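Local coordinates for transferrin (Manduca sexta, PDB 6WB6), which transports iron in the insect, binding a single ferric ion per molecule together with a carbonate anion, at residues W268-W273 and N334-T339. Numbering follows the deposited sequence.
Sequences WAARPW and NKANYT. With NAG (2-acetamido-2-deoxy-beta-D-glucopyranose), chain C.
P272 sits over one face of the Y338 ring. Its CD lies 3.7 Å from the ring centroid, a CH-pi contact 18° off the ring normal and displaced toward the rim. The two side chains cross at about a right angle. The carbonyl O of A270 and CA of R271 approach the ring obliquely. Y338 holds CG anti to its own N (chi1 -161°), which brings one face under P272 CD. Its OH accepts a hydrogen bond from a water, which also accepts one from R271 NE at 3.0 Å. Y338 OH is further hydrogen-bonded to N121. Replacing Y338 by alanine would probably take away the ring under P272 CD and leave the water and N121 without the hydroxyl they bind. Beside the ring, A336 CB packs on P272 CG at 3.7 Å. The backbones are joined by a hydrogen bond from A270 N to A336 O, 2.9 Å. N337 ND2, covalently bonded to C1 of the glycan NAG, also donates to W268 O at 2.8 Å. That donor stands above the carbonyl plane, 41° out of it. The bond holds the glycosylated amide to the W268 backbone. NAG O7 comes within 3.3 Å of A269 CA. N337 has positive phi and ends helix 329-334 in a Schellman motif. This helix end packs on strand 269-271, which pairs with strand 90-97. R271 reaches into one of two carbonate pockets, beside the ferric ion, and hydrogen-bonds Y90, an iron ligand. The arrangement thus joins the glycosylated residue that closes the helix end to the iron and carbonate site of this transferrin lobe.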
ATOM      1  N   TRP A 268      21.284 -19.732  -5.989  1.00 30.69           N
ATOM      2  CA  TRP A 268      21.780 -19.052  -4.800  1.00 31.94           C
ATOM      3  C   TRP A 268      20.710 -18.837  -3.734  1.00 23.91           C
ATOM      4  O   TRP A 268      21.054 -18.610  -2.566  1.00 23.54           O
ATOM      5  CB  TRP A 268      22.422 -17.700  -5.156  1.00 23.22           C
ATOM      6  CG  TRP A 268      21.747 -16.821  -6.173  1.00 22.36           C
ATOM      7  CD1 TRP A 268      20.505 -16.972  -6.729  1.00 25.47           C
ATOM      8  CD2 TRP A 268      22.308 -15.639  -6.765  1.00 23.05           C
ATOM      9  NE1 TRP A 268      20.265 -15.959  -7.623  1.00 21.33           N
ATOM     10  CE2 TRP A 268      21.356 -15.129  -7.663  1.00 19.78           C
ATOM     11  CE3 TRP A 268      23.525 -14.966  -6.617  1.00 20.20           C
ATOM     12  CZ2 TRP A 268      21.578 -13.979  -8.405  1.00 22.03           C
ATOM     13  CZ3 TRP A 268      23.742 -13.831  -7.350  1.00 24.57           C
ATOM     14  CH2 TRP A 268      22.771 -13.345  -8.241  1.00 21.85           C
ATOM     15  N   ALA A 269      19.432 -18.891  -4.095  1.00 25.97           N
ATOM     16  CA  ALA A 269      18.371 -18.816  -3.104  1.00 17.49           C
ATOM     17  C   ALA A 269      17.086 -19.323  -3.721  1.00 21.47           C
ATOM     18  O   ALA A 269      16.946 -19.381  -4.948  1.00 21.03           O
ATOM     19  CB  ALA A 269      18.187 -17.389  -2.584  1.00 19.19           C
ATOM     20  N   ALA A 270      16.125 -19.652  -2.846  1.00 19.20           N
ATOM     21  CA  ALA A 270      14.814 -20.105  -3.274  1.00 21.82           C
ATOM     22  C   ALA A 270      13.733 -19.342  -2.522  1.00 20.52           C
ATOM     23  O   ALA A 270      13.927 -18.908  -1.399  1.00 14.16           O
ATOM     24  CB  ALA A 270      14.637 -21.603  -3.029  1.00 17.29           C
ATOM     25  N   ARG A 271      12.600 -19.162  -3.160  1.00 14.02           N
ATOM     26  CA  ARG A 271      11.425 -18.723  -2.430  1.00 15.02           C
ATOM     27  C   ARG A 271      10.788 -19.932  -1.754  1.00 18.73           C
ATOM     28  O   ARG A 271      10.423 -20.898  -2.444  1.00 20.15           O
ATOM     29  CB  ARG A 271      10.445 -18.047  -3.349  1.00 21.11           C
ATOM     30  CG  ARG A 271       9.294 -17.431  -2.636  1.00 19.86           C
ATOM     31  CD  ARG A 271       8.462 -16.733  -3.638  1.00 16.58           C
ATOM     32  NE  ARG A 271       7.379 -15.990  -3.025  1.00 18.73           N
ATOM     33  CZ  ARG A 271       6.472 -15.327  -3.726  1.00 19.02           C
ATOM     34  NH1 ARG A 271       6.536 -15.300  -5.057  1.00 16.05           N
ATOM     35  NH2 ARG A 271       5.508 -14.699  -3.099  1.00 17.82           N
ATOM     36  N   PRO A 272      10.683 -19.952  -0.430  1.00 16.06           N
ATOM     37  CA  PRO A 272      10.077 -21.102   0.232  1.00 17.41           C
ATOM     38  C   PRO A 272       8.587 -21.142  -0.038  1.00 14.68           C
ATOM     39  O   PRO A 272       7.964 -20.124  -0.348  1.00 23.12           O
ATOM     40  CB  PRO A 272      10.356 -20.853   1.720  1.00 20.15           C
ATOM     41  CG  PRO A 272      11.299 -19.673   1.774  1.00 14.88           C
ATOM     42  CD  PRO A 272      10.996 -18.888   0.549  1.00 18.93           C
ATOM     43  N   TRP A 273       8.036 -22.348   0.052  1.00 14.51           N
ATOM     44  CA  TRP A 273       6.594 -22.532  -0.014  1.00 14.79           C
ATOM     45  C   TRP A 273       5.907 -21.828   1.136  1.00 15.50           C
ATOM     46  O   TRP A 273       6.441 -21.729   2.241  1.00 14.95           O
ATOM     47  CB  TRP A 273       6.231 -24.000   0.093  1.00 21.32           C
ATOM     48  CG  TRP A 273       6.662 -24.887  -1.024  1.00 18.08           C
ATOM     49  CD1 TRP A 273       7.573 -25.880  -0.950  1.00 19.97           C
ATOM     50  CD2 TRP A 273       6.156 -24.893  -2.361  1.00 18.72           C
ATOM     51  NE1 TRP A 273       7.682 -26.513  -2.160  1.00 20.63           N
ATOM     52  CE2 TRP A 273       6.819 -25.926  -3.048  1.00 19.32           C
ATOM     53  CE3 TRP A 273       5.215 -24.119  -3.047  1.00 19.72           C
ATOM     54  CZ2 TRP A 273       6.571 -26.214  -4.394  1.00 17.94           C
ATOM     55  CZ3 TRP A 273       4.969 -24.403  -4.397  1.00 21.95           C
ATOM     56  CH2 TRP A 273       5.647 -25.445  -5.053  1.00 16.77           C
ATOM     57  N   ASN A 334      15.919 -20.042   6.625  1.00 18.47           N
ATOM     58  CA  ASN A 334      17.354 -20.169   6.426  1.00 19.80           C
ATOM     59  C   ASN A 334      17.681 -21.153   5.313  1.00 21.90           C
ATOM     60  O   ASN A 334      18.555 -20.888   4.488  1.00 20.71           O
ATOM     61  CB  ASN A 334      18.032 -20.620   7.711  1.00 27.54           C
ATOM     62  CG  ASN A 334      18.311 -19.473   8.662  1.00 25.26           C
ATOM     63  OD1 ASN A 334      18.032 -18.303   8.370  1.00 24.15           O
ATOM     64  ND2 ASN A 334      18.869 -19.808   9.809  1.00 18.95           N
ATOM     65  N   LYS A 335      17.019 -22.308   5.282  1.00 20.55           N
ATOM     66  CA  LYS A 335      17.504 -23.327   4.363  1.00 22.64           C
ATOM     67  C   LYS A 335      17.178 -22.989   2.915  1.00 28.85           C
ATOM     68  O   LYS A 335      17.592 -23.719   1.994  1.00 19.37           O
ATOM     69  CB  LYS A 335      16.934 -24.702   4.740  1.00 28.06           C
ATOM     70  CG  LYS A 335      15.413 -24.802   4.710  1.00 27.32           C
ATOM     71  CD  LYS A 335      14.941 -26.170   5.167  1.00 24.76           C
ATOM     72  CE  LYS A 335      13.446 -26.303   5.068  1.00 27.92           C
ATOM     73  NZ  LYS A 335      12.958 -26.347   3.654  1.00 26.54           N
ATOM     74  N   ALA A 336      16.449 -21.901   2.698  1.00 22.77           N
ATOM     75  CA  ALA A 336      16.208 -21.386   1.373  1.00 27.83           C
ATOM     76  C   ALA A 336      17.148 -20.239   1.041  1.00 28.00           C
ATOM     77  O   ALA A 336      17.109 -19.742  -0.086  1.00 20.08           O
ATOM     78  CB  ALA A 336      14.762 -20.920   1.246  1.00 16.03           C
ATOM     79  N   ASN A 337      18.018 -19.860   1.987  1.00 19.85           N
ATOM     80  CA  ASN A 337      18.743 -18.588   1.963  1.00 26.40           C
ATOM     81  C   ASN A 337      17.790 -17.401   1.902  1.00 22.03           C
ATOM     82  O   ASN A 337      18.121 -16.347   1.366  1.00 21.14           O
ATOM     83  CB  ASN A 337      19.726 -18.520   0.800  1.00 19.66           C
ATOM     84  CG  ASN A 337      20.852 -19.526   0.936  1.00 25.16           C
ATOM     85  OD1 ASN A 337      21.245 -19.894   2.042  1.00 32.06           O
ATOM     86  ND2 ASN A 337      21.378 -19.974  -0.185  1.00 24.57           N
ATOM     87  N   TYR A 338      16.591 -17.555   2.439  1.00 16.70           N
ATOM     88  CA  TYR A 338      15.582 -16.530   2.231  1.00 15.47           C
ATOM     89  C   TYR A 338      15.491 -15.549   3.386  1.00 14.84           C
ATOM     90  O   TYR A 338      14.881 -14.493   3.226  1.00 20.64           O
ATOM     91  CB  TYR A 338      14.217 -17.192   1.972  1.00 17.72           C
ATOM     92  CG  TYR A 338      13.227 -16.283   1.303  1.00 16.66           C
ATOM     93  CD1 TYR A 338      13.352 -15.970  -0.034  1.00 15.21           C
ATOM     94  CD2 TYR A 338      12.165 -15.742   2.009  1.00 21.06           C
ATOM     95  CE1 TYR A 338      12.445 -15.155  -0.658  1.00 19.42           C
ATOM     96  CE2 TYR A 338      11.251 -14.906   1.392  1.00 22.37           C
ATOM     97  CZ  TYR A 338      11.399 -14.629   0.046  1.00 17.02           C
ATOM     98  OH  TYR A 338      10.523 -13.796  -0.585  1.00 16.85           O
ATOM     99  N   THR A 339      16.057 -15.867   4.549  1.00 18.08           N
ATOM    100  CA  THR A 339      16.082 -14.867   5.616  1.00 20.91           C
ATOM    101  C   THR A 339      16.918 -13.670   5.183  1.00 17.54           C
ATOM    102  O   THR A 339      16.526 -12.516   5.392  1.00 18.85           O
ATOM    103  CB  THR A 339      16.638 -15.472   6.906  1.00 21.59           C
ATOM    104  OG1 THR A 339      16.046 -16.753   7.141  1.00 24.62           O
ATOM    105  CG2 THR A 339      16.341 -14.543   8.093  1.00 17.74           C
TER
HETATM  106  C1  NAG C   1      22.461 -20.901  -0.075  1.00 28.12           C
HETATM  107  C2  NAG C   1      22.384 -21.960  -1.160  1.00 31.01           C
HETATM  108  C3  NAG C   1      23.652 -22.808  -1.309  1.00 33.23           C
HETATM  109  C4  NAG C   1      24.941 -21.988  -1.198  1.00 36.92           C
HETATM  110  C5  NAG C   1      24.847 -20.889  -0.141  1.00 36.64           C
HETATM  111  C6  NAG C   1      25.965 -19.892  -0.339  1.00 34.71           C
HETATM  112  C7  NAG C   1      20.043 -22.648  -1.476  1.00 30.69           C
HETATM  113  C8  NAG C   1      19.072 -23.744  -1.159  1.00 26.39           C
HETATM  114  N2  NAG C   1      21.235 -22.805  -0.902  1.00 24.59           N
HETATM  115  O3  NAG C   1      23.574 -23.420  -2.605  1.00 32.82           O
HETATM  116  O4  NAG C   1      26.054 -22.776  -0.752  1.00 32.31           O
HETATM  117  O5  NAG C   1      23.641 -20.133  -0.225  1.00 30.68           O
HETATM  118  O6  NAG C   1      25.822 -19.408  -1.669  1.00 31.64           O
HETATM  119  O7  NAG C   1      19.748 -21.716  -2.211  1.00 24.52           O
HETATM  120  O   HOH W   1       7.843 -15.280  -0.168  1.00 16.72           O